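Local coordinates for uncharacterized novel protein (Burkholderia pseudomallei K96243, PDB 3FJV), which is of unknown function, belongs to the DUF3501 family and folds as an antiparallel sheet packed with helices, at residues 41-46 and 147-152; 28-33 and 48-53; 123-128 and 153-158. All coordinates share one frame; numbering follows the deposited sequence.

Contact 1 (41-46 and 147-152)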
loop_
_atom_site.group_PDB
_atom_site.type_symbol
_atom_site.label_atom_id
_atom_site.label_comp_id
_atom_site.label_asym_id
_atom_site.label_seq_id
_atom_site.Cartn_x
_atom_site.Cartn_y
_atom_site.Cartn_z
ATOM N N LEU A 41 13.741 2.631 -6.627
ATOM C CA LEU A 41 12.606 3.329 -7.245
ATOM C C LEU A 41 12.463 2.958 -8.724
ATOM O O LEU A 41 13.449 2.977 -9.490
ATOM C CB LEU A 41 12.741 4.839 -7.149
ATOM C CG LEU A 41 12.032 5.449 -5.925
ATOM C CD1 LEU A 41 12.481 4.768 -4.654
ATOM C CD2 LEU A 41 12.358 6.930 -5.907
ATOM N N ARG A 42 11.224 2.706 -9.133
ATOM C CA ARG A 42 10.900 2.389 -10.535
ATOM C C ARG A 42 9.731 3.268 -10.996
ATOM O O ARG A 42 8.762 3.388 -10.267
ATOM C CB ARG A 42 10.495 0.913 -10.625
ATOM C CG ARG A 42 11.552 -0.085 -10.184
ATOM C CD ARG A 42 12.787 -0.038 -11.076
ATOM N NE ARG A 42 13.870 -0.925 -10.625
ATOM C CZ ARG A 42 14.929 -0.566 -9.886
ATOM N NH1 ARG A 42 15.113 0.688 -9.465
ATOM N NH2 ARG A 42 15.831 -1.485 -9.566
ATOM N N LEU A 43 9.831 3.911 -12.156
ATOM C CA LEU A 43 8.727 4.701 -12.707
ATOM C C LEU A 43 8.268 4.043 -14.009
ATOM O O LEU A 43 9.081 3.667 -14.834
ATOM C CB LEU A 43 9.156 6.138 -13.108
ATOM C CG LEU A 43 9.221 7.320 -12.154
ATOM C CD1 LEU A 43 9.615 8.531 -12.953
ATOM C CD2 LEU A 43 7.895 7.555 -11.471
ATOM N N LEU A 44 6.956 3.922 -14.176
ATOM C CA LEU A 44 6.364 3.521 -15.437
ATOM C C LEU A 44 5.557 4.674 -15.934
ATOM O O LEU A 44 4.557 5.060 -15.303
ATOM C CB LEU A 44 5.499 2.274 -15.318
ATOM C CG LEU A 44 4.931 1.749 -16.670
ATOM C CD1 LEU A 44 6.031 1.101 -17.495
ATOM C CD2 LEU A 44 3.786 0.766 -16.352
ATOM N N PHE A 45 5.982 5.234 -17.073
ATOM C CA PHE A 45 5.200 6.271 -17.730
ATOM C C PHE A 45 4.000 5.642 -18.415
ATOM O O PHE A 45 4.142 4.723 -19.232
ATOM C CB PHE A 45 6.066 7.078 -18.681
ATOM C CG PHE A 45 6.987 7.976 -17.966
ATOM C CD1 PHE A 45 6.548 9.244 -17.584
ATOM C CD2 PHE A 45 8.258 7.536 -17.564
ATOM C CE1 PHE A 45 7.388 10.121 -16.889
ATOM C CE2 PHE A 45 9.116 8.367 -16.862
ATOM C CZ PHE A 45 8.670 9.688 -16.480
ATOM N N GLU A 46 2.820 6.103 -18.040
ATOM C CA GLU A 46 1.566 5.456 -18.424
ATOM C C GLU A 46 0.988 5.984 -19.734
ATOM O O GLU A 46 1.031 7.200 -20.021
ATOM C CB GLU A 46 0.539 5.550 -17.294
ATOM C CG GLU A 46 1.021 5.009 -15.969
ATOM C CD GLU A 46 0.886 3.471 -15.785
ATOM O OE1 GLU A 46 0.399 2.788 -16.723
ATOM O OE2 GLU A 46 1.173 2.981 -14.651
ATOM N N LEU A 147 1.990 9.727 -10.147
ATOM C CA LEU A 147 2.618 11.023 -10.330
ATOM C C LEU A 147 2.146 11.726 -11.633
ATOM O O LEU A 147 1.842 11.055 -12.664
ATOM C CB LEU A 147 4.135 10.877 -10.359
ATOM C CG LEU A 147 4.850 10.117 -9.248
ATOM C CD1 LEU A 147 6.402 10.177 -9.469
ATOM C CD2 LEU A 147 4.447 10.560 -7.890
ATOM N N ARG A 148 2.144 13.064 -11.597
ATOM C CA ARG A 148 1.839 13.901 -12.748
ATOM C C ARG A 148 3.009 14.888 -12.923
ATOM O O ARG A 148 3.400 15.523 -11.980
ATOM C CB ARG A 148 0.543 14.677 -12.470
ATOM C CG ARG A 148 0.211 15.824 -13.380
ATOM C CD ARG A 148 -1.237 16.305 -13.188
ATOM N NE ARG A 148 -1.487 17.162 -12.023
ATOM C CZ ARG A 148 -1.261 18.475 -11.991
ATOM N NH1 ARG A 148 -0.705 19.086 -13.040
ATOM N NH2 ARG A 148 -1.531 19.173 -10.885
ATOM N N PHE A 149 3.555 15.007 -14.127
ATOM C CA PHE A 149 4.588 15.995 -14.407
ATOM C C PHE A 149 4.021 16.966 -15.447
ATOM O O PHE A 149 3.759 16.561 -16.575
ATOM C CB PHE A 149 5.815 15.297 -15.011
ATOM C CG PHE A 149 6.532 14.364 -14.069
ATOM C CD1 PHE A 149 7.529 14.828 -13.212
ATOM C CD2 PHE A 149 6.284 12.980 -14.122
ATOM C CE1 PHE A 149 8.195 13.946 -12.367
ATOM C CE2 PHE A 149 6.971 12.114 -13.315
ATOM C CZ PHE A 149 7.925 12.603 -12.427
ATOM N N GLU A 150 3.887 18.248 -15.107
ATOM C CA GLU A 150 3.265 19.194 -16.015
ATOM C C GLU A 150 4.356 19.942 -16.813
ATOM O O GLU A 150 5.309 20.488 -16.248
ATOM C CB GLU A 150 2.318 20.134 -15.253
ATOM C CG GLU A 150 1.164 20.696 -16.112
ATOM C CD GLU A 150 0.053 19.701 -16.418
ATOM O OE1 GLU A 150 -0.207 18.756 -15.625
ATOM O OE2 GLU A 150 -0.587 19.876 -17.478
ATOM N N LEU A 151 4.251 19.877 -18.148
ATOM C CA LEU A 151 5.259 20.476 -19.024
ATOM C C LEU A 151 4.726 21.658 -19.798
ATOM O O LEU A 151 3.637 21.590 -20.400
ATOM C CB LEU A 151 5.825 19.445 -20.010
ATOM C CG LEU A 151 6.888 18.412 -19.622
ATOM C CD1 LEU A 151 6.592 17.600 -18.364
ATOM C CD2 LEU A 151 7.088 17.460 -20.840
ATOM N N GLY A 152 5.501 22.735 -19.801
ATOM C CA GLY A 152 5.129 23.929 -20.552
ATOM C C GLY A 152 5.555 23.829 -22.000
ATOM O O GLY A 152 6.084 22.826 -22.463
#

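Contact 2 (28-33 and 48-53)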
loop_
_atom_site.group_PDB
_atom_site.type_symbol
_atom_site.label_atom_id
_atom_site.label_comp_id
_atom_site.label_asym_id
_atom_site.label_seq_id
_atom_site.Cartn_x
_atom_site.Cartn_y
_atom_site.Cartn_z
ATOM N N ALA A 28 6.589 -5.997 -23.686
ATOM C CA ALA A 28 7.394 -5.476 -24.760
ATOM C C ALA A 28 7.199 -3.954 -24.854
ATOM O O ALA A 28 8.174 -3.206 -25.005
ATOM C CB ALA A 28 7.032 -6.139 -26.096
ATOM N N HIS A 29 5.957 -3.515 -24.796
ATOM C CA HIS A 29 5.650 -2.078 -24.860
ATOM C C HIS A 29 6.344 -1.311 -23.727
ATOM O O HIS A 29 6.860 -0.195 -23.932
ATOM C CB HIS A 29 4.145 -1.814 -24.842
ATOM C CG HIS A 29 3.782 -0.363 -24.986
ATOM N ND1 HIS A 29 3.862 0.307 -26.197
ATOM C CD2 HIS A 29 3.354 0.553 -24.076
ATOM C CE1 HIS A 29 3.504 1.573 -26.019
ATOM N NE2 HIS A 29 3.190 1.751 -24.743
ATOM N N LYS A 30 6.346 -1.892 -22.542
ATOM C CA LYS A 30 6.839 -1.182 -21.369
ATOM C C LYS A 30 8.344 -0.930 -21.432
ATOM O O LYS A 30 8.869 -0.130 -20.687
ATOM C CB LYS A 30 6.466 -1.913 -20.069
ATOM C CG LYS A 30 5.049 -1.844 -19.622
ATOM C CD LYS A 30 4.859 -2.676 -18.364
ATOM C CE LYS A 30 3.474 -2.594 -17.853
ATOM N NZ LYS A 30 3.311 -3.257 -16.561
ATOM N N LYS A 31 9.064 -1.615 -22.323
ATOM C CA LYS A 31 10.466 -1.292 -22.555
ATOM C C LYS A 31 10.662 0.111 -23.040
ATOM O O LYS A 31 11.746 0.680 -22.857
ATOM C CB LYS A 31 11.130 -2.325 -23.541
ATOM C CG LYS A 31 11.215 -3.669 -22.845
ATOM C CD LYS A 31 11.729 -4.807 -23.711
ATOM C CE LYS A 31 11.608 -6.131 -22.947
ATOM N NZ LYS A 31 11.820 -7.374 -23.790
ATOM N N ARG A 32 9.639 0.716 -23.662
ATOM C CA ARG A 32 9.742 2.129 -24.046
ATOM C C ARG A 32 9.205 3.119 -23.021
ATOM O O ARG A 32 9.135 4.315 -23.302
ATOM C CB ARG A 32 8.950 2.327 -25.343
ATOM C CG ARG A 32 9.458 1.380 -26.440
ATOM C CD ARG A 32 9.167 1.906 -27.845
ATOM N NE ARG A 32 9.832 3.182 -28.098
ATOM C CZ ARG A 32 9.342 4.147 -28.874
ATOM N NH1 ARG A 32 8.149 4.007 -29.493
ATOM N NH2 ARG A 32 10.037 5.256 -29.034
ATOM N N ARG A 33 8.740 2.609 -21.892
ATOM C CA ARG A 33 7.998 3.444 -20.905
ATOM C C ARG A 33 8.614 3.425 -19.504
ATOM O O ARG A 33 8.267 4.255 -18.657
ATOM C CB ARG A 33 6.550 2.934 -20.831
ATOM C CG ARG A 33 5.777 2.885 -22.139
ATOM C CD ARG A 33 5.660 4.221 -22.814
ATOM N NE ARG A 33 4.926 5.182 -21.971
ATOM C CZ ARG A 33 4.478 6.363 -22.372
ATOM N NH1 ARG A 33 4.790 6.843 -23.570
ATOM N NH2 ARG A 33 3.763 7.102 -21.528
ATOM N N GLU A 48 -2.076 4.652 -23.219
ATOM C CA GLU A 48 -3.277 3.846 -23.504
ATOM C C GLU A 48 -3.013 2.331 -23.295
ATOM O O GLU A 48 -3.823 1.601 -22.721
ATOM C CB GLU A 48 -3.794 4.105 -24.917
ATOM C CG GLU A 48 -5.141 3.394 -25.183
ATOM C CD GLU A 48 -5.653 3.555 -26.583
ATOM O OE1 GLU A 48 -4.855 3.738 -27.511
ATOM O OE2 GLU A 48 -6.856 3.352 -26.773
ATOM N N THR A 49 -1.880 1.866 -23.793
ATOM C CA THR A 49 -1.536 0.459 -23.700
ATOM C C THR A 49 -1.392 -0.017 -22.235
ATOM O O THR A 49 -1.951 -1.033 -21.868
ATOM C CB THR A 49 -0.284 0.180 -24.495
ATOM O OG1 THR A 49 -0.509 0.484 -25.891
ATOM C CG2 THR A 49 0.130 -1.272 -24.354
ATOM N N THR A 50 -0.621 0.707 -21.449
ATOM C CA THR A 50 -0.358 0.326 -20.080
ATOM C C THR A 50 -1.620 0.430 -19.230
ATOM O O THR A 50 -1.830 -0.422 -18.355
ATOM C CB THR A 50 0.786 1.124 -19.400
ATOM O OG1 THR A 50 0.439 2.511 -19.276
ATOM C CG2 THR A 50 2.117 1.002 -20.189
ATOM N N ILE A 51 -2.450 1.433 -19.498
ATOM C CA ILE A 51 -3.655 1.680 -18.679
ATOM C C ILE A 51 -4.765 0.657 -19.016
ATOM O O ILE A 51 -5.319 0.036 -18.125
ATOM C CB ILE A 51 -4.152 3.164 -18.787
ATOM C CG1 ILE A 51 -3.062 4.125 -18.270
ATOM C CG2 ILE A 51 -5.444 3.337 -17.893
ATOM C CD1 ILE A 51 -3.283 5.618 -18.613
ATOM N N ARG A 52 -5.050 0.465 -20.305
ATOM C CA ARG A 52 -6.025 -0.524 -20.780
ATOM C C ARG A 52 -5.741 -1.930 -20.238
ATOM O O ARG A 52 -6.665 -2.620 -19.772
ATOM C CB ARG A 52 -6.063 -0.494 -22.303
ATOM C CG ARG A 52 -7.145 -1.235 -22.985
ATOM C CD ARG A 52 -7.384 -0.679 -24.388
ATOM N NE ARG A 52 -8.372 -1.490 -25.077
ATOM C CZ ARG A 52 -8.119 -2.612 -25.739
ATOM N NH1 ARG A 52 -6.868 -3.033 -25.912
ATOM N NH2 ARG A 52 -9.110 -3.321 -26.253
ATOM N N TYR A 53 -4.480 -2.313 -20.243
ATOM C CA TYR A 53 -4.037 -3.568 -19.668
ATOM C C TYR A 53 -4.331 -3.651 -18.168
ATOM O O TYR A 53 -4.876 -4.639 -17.690
ATOM C CB TYR A 53 -2.544 -3.735 -19.883
ATOM C CG TYR A 53 -1.939 -4.947 -19.225
ATOM C CD1 TYR A 53 -2.188 -6.214 -19.728
ATOM C CD2 TYR A 53 -1.116 -4.842 -18.122
ATOM C CE1 TYR A 53 -1.663 -7.357 -19.143
ATOM C CE2 TYR A 53 -0.520 -5.996 -17.544
ATOM C CZ TYR A 53 -0.805 -7.239 -18.059
ATOM O OH TYR A 53 -0.249 -8.387 -17.545
#

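Contact 3 (123-128 and 153-158)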
loop_
_atom_site.group_PDB
_atom_site.type_symbol
_atom_site.label_atom_id
_atom_site.label_comp_id
_atom_site.label_asym_id
_atom_site.label_seq_id
_atom_site.Cartn_x
_atom_site.Cartn_y
_atom_site.Cartn_z
ATOM N N ALA A 123 13.844 24.650 -16.698
ATOM C CA ALA A 123 13.651 24.460 -15.262
ATOM C C ALA A 123 13.216 23.026 -14.970
ATOM O O ALA A 123 12.408 22.449 -15.726
ATOM C CB ALA A 123 12.615 25.418 -14.693
ATOM N N PRO A 124 13.698 22.458 -13.862
ATOM C CA PRO A 124 13.217 21.117 -13.514
ATOM C C PRO A 124 11.722 21.130 -13.184
ATOM O O PRO A 124 11.188 22.178 -12.772
ATOM C CB PRO A 124 14.006 20.738 -12.273
ATOM C CG PRO A 124 14.899 21.899 -11.908
ATOM C CD PRO A 124 14.677 23.010 -12.899
ATOM N N VAL A 125 11.061 20.000 -13.425
ATOM C CA VAL A 125 9.642 19.799 -13.104
ATOM C C VAL A 125 9.463 18.681 -12.057
ATOM O O VAL A 125 9.735 17.512 -12.292
ATOM C CB VAL A 125 8.782 19.513 -14.365
ATOM C CG1 VAL A 125 7.310 19.009 -13.958
ATOM C CG2 VAL A 125 8.744 20.758 -15.255
ATOM N N TYR A 126 8.968 19.068 -10.888
ATOM C CA TYR A 126 8.676 18.113 -9.791
ATOM C C TYR A 126 7.318 17.459 -9.996
ATOM O O TYR A 126 6.374 18.093 -10.452
ATOM C CB TYR A 126 8.786 18.765 -8.415
ATOM C CG TYR A 126 10.223 19.004 -8.014
ATOM C CD1 TYR A 126 10.988 19.982 -8.644
ATOM C CD2 TYR A 126 10.848 18.186 -7.062
ATOM C CE1 TYR A 126 12.352 20.156 -8.323
ATOM C CE2 TYR A 126 12.181 18.366 -6.704
ATOM C CZ TYR A 126 12.939 19.339 -7.358
ATOM O OH TYR A 126 14.260 19.517 -7.033
ATOM N N ALA A 127 7.248 16.155 -9.701
ATOM C CA ALA A 127 6.014 15.413 -9.760
ATOM C C ALA A 127 5.028 15.973 -8.759
ATOM O O ALA A 127 5.408 16.402 -7.676
ATOM C CB ALA A 127 6.259 13.914 -9.471
ATOM N N ILE A 128 3.774 16.024 -9.167
ATOM C CA ILE A 128 2.656 16.264 -8.250
ATOM C C ILE A 128 2.030 14.905 -8.043
ATOM O O ILE A 128 1.570 14.285 -9.019
ATOM C CB ILE A 128 1.602 17.242 -8.830
ATOM C CG1 ILE A 128 2.252 18.575 -9.213
ATOM C CG2 ILE A 128 0.481 17.476 -7.814
ATOM C CD1 ILE A 128 2.914 19.271 -8.046
ATOM N N ASP A 153 5.287 24.884 -22.738
ATOM C CA ASP A 153 5.449 24.861 -24.173
ATOM C C ASP A 153 6.874 24.674 -24.604
ATOM O O ASP A 153 7.142 23.842 -25.477
ATOM C CB ASP A 153 4.854 26.142 -24.830
ATOM C CG ASP A 153 4.886 26.064 -26.340
ATOM O OD1 ASP A 153 4.247 25.180 -26.921
ATOM O OD2 ASP A 153 5.541 26.928 -26.939
ATOM N N ALA A 154 7.783 25.441 -23.998
ATOM C CA ALA A 154 9.189 25.345 -24.346
ATOM C C ALA A 154 9.718 23.917 -24.111
ATOM O O ALA A 154 10.441 23.389 -24.929
ATOM C CB ALA A 154 10.039 26.470 -23.630
HETATM N N MSE A 155 9.287 23.261 -23.031
HETATM C CA MSE A 155 9.674 21.884 -22.755
HETATM C C MSE A 155 9.084 20.886 -23.708
HETATM O O MSE A 155 9.756 19.975 -24.179
HETATM C CB MSE A 155 9.251 21.539 -21.314
HETATM C CG MSE A 155 9.938 22.360 -20.276
HETATM SE SE MSE A 155 9.078 21.919 -18.575
HETATM C CE MSE A 155 9.739 23.546 -17.603
ATOM N N LYS A 156 7.807 21.078 -24.063
ATOM C CA LYS A 156 7.204 20.233 -25.040
ATOM C C LYS A 156 7.945 20.330 -26.394
ATOM O O LYS A 156 8.164 19.315 -27.065
ATOM C CB LYS A 156 5.729 20.593 -25.252
ATOM C CG LYS A 156 4.779 20.193 -24.176
ATOM C CD LYS A 156 3.392 20.472 -24.746
ATOM C CE LYS A 156 2.325 20.436 -23.764
ATOM N NZ LYS A 156 1.083 21.008 -24.382
ATOM N N ALA A 157 8.286 21.543 -26.810
ATOM C CA ALA A 157 8.939 21.731 -28.096
ATOM C C ALA A 157 10.270 20.909 -28.105
ATOM O O ALA A 157 10.582 20.166 -29.068
ATOM C CB ALA A 157 9.227 23.212 -28.351
ATOM N N LYS A 158 11.055 21.116 -27.066
ATOM C CA LYS A 158 12.423 20.555 -27.003
ATOM C C LYS A 158 12.329 19.043 -26.933
ATOM O O LYS A 158 12.994 18.378 -27.675
ATOM C CB LYS A 158 13.240 21.130 -25.825
ATOM C CG LYS A 158 13.715 22.558 -26.073
ATOM C CD LYS A 158 14.571 23.069 -25.002
ATOM C CE LYS A 158 15.218 24.386 -25.359
ATOM N NZ LYS A 158 16.048 24.729 -24.143
#

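Contact 1 (41-46 and 147-152)
L43 and L147 meet methyl to methyl. CD2 of L43 lies 3.6 Å from CD1 of L147, and the two side chains cross at about a right angle. The other branch of L43 turns to F149: its CD1 is 4.4 Å from F149 CZ, a looser touch. F45 adds the third pair. Its CE1 sits 4.1 Å from CE2 of F149, and CD2 of F149 is equally near. CE1 meets the F149 ring obliquely, and these two side chains also cross at about a right angle.

All four side chains leave the backbone in the same way, with CG anti to the carbonyl carbon and beside the backbone N. For F149 chi1 is -66°, which sends the ring across to L43 and F45.

The strands themselves do not pair. Their axes approach to 9.8 Å at 65°, and strand 86-93 runs between them in the sheet. It is hydrogen-bonded to segment 41-46 through R42, L44 and E46. L43 also packs on A89 and L91 of that middle strand, so the contact passes over one face of the sheet. V35 and I37 flank it beside F45 and L43, and A127 lies against both L147 and F149.

R148, between L147 and F149, does not touch 41-46; its NE forms a salt bridge with E131.

The four touching residues are buried and no hydrogen bond crosses between the segments. Cohesion here therefore rests on apolar packing and on shape.

Contact 2 (28-33 and 48-53)
H29 lays its imidazole against T49. From CB outward, nearly every step of the side chain has a neighbour on that threonine. H29 CB is 4.1 Å from T49 CG2. H29 CG is closer, 3.8 Å from T49 CG2. H29 CD2 lies 3.7 Å from T49 CB and, at its ring edge, 4.1 Å from the methyl CG2 of T50. NE2 is also near T49 CB, but its polar partner is OD2 of D47, to which it is hydrogen-bonded.

CG of H29 is anti to the backbone N (chi1 -177°), which brings the ring beside T49. T49 comes from the opposite direction. Its CB stands over one face of the H29 ring, 3.9 Å from the centroid and 23° off the normal. This is a CH-pi contact, offset toward the rim. With a face covered by T49 and NE2 tied to D47, the rotation of the imidazole is well defined.

T50 CG2 also touches K30, 4.1 Å from its CG. Beyond that point the lysine chain is extended and passes L44. The hydroxyl of T50 is turned back to the start of its own helix, where OG1 bonds with OE1 of E46 and with the backbone N of D47.

The 14 residues between the segments include strands 34-37 and 41-45. The contact thus joins the end of helix 12-30 to the first turn of helix 48-62. It closes a succession of helix, beta hairpin and helix, with the antiparallel hairpin 34-37/41-45 at one edge of the sheet.

Contact 3 (123-128 and 153-158)
M155, a selenomethionine, reaches from its helix to V125 and carries the whole contact. The tight part is at its tip. M155 SE lies 3.5 Å from CG2 of V125, and M155 CE is 3.8 Å from the same V125 CG2. M155 CE also comes to 3.4 Å from the carbonyl O of A123. The side chain is extended beyond CG (chi2 173°), which takes the selenium well clear of the helix. The side chains of M155 and V125 cross at an angle, and V125 CG2 is its branch anti to the carbonyl carbon.

V125 belongs to strand 125-129, next to strand 144-150 in the antiparallel sheet. Helix 153-160 follows that neighbouring strand directly, with G152 as its N-cap residue. M155 packs the start of the helix against the strand beside the one that leads into it. V119 of the next strand also touches M155, and F149 packs on V125.

The side chain of A123 is the loose side. A123 CB is 4.5 Å from M155 CE, and A123 is exposed to solvent. One helical turn on from A154, K158 reaches a cluster of acids, forming salt bridges with D120, D121 and E122 of the loop leading to A123.

How the contacts relate
Contact 1 is the middle of the three. Its centre lies 14 Å from that of contact 2 and 11 Å from that of contact 3. Contacts 2 and 3 do not touch; their nearest atoms are about 13 Å apart. Strand 41-45 leads into helix 48-62 and joins contact 1 to contact 2. R33 NE is 2.9 Å from F45 O, a probable hydrogen bond. On the other flank, strand 144-150 leads into helix 153-160. Here R148 O lies 2.9 Å from I128 N, another probable hydrogen bond, within the sheet. Contact 1 is buried, contact 2 partly buried and contact 3 at the surface. No active site or ligand is known to relate them to.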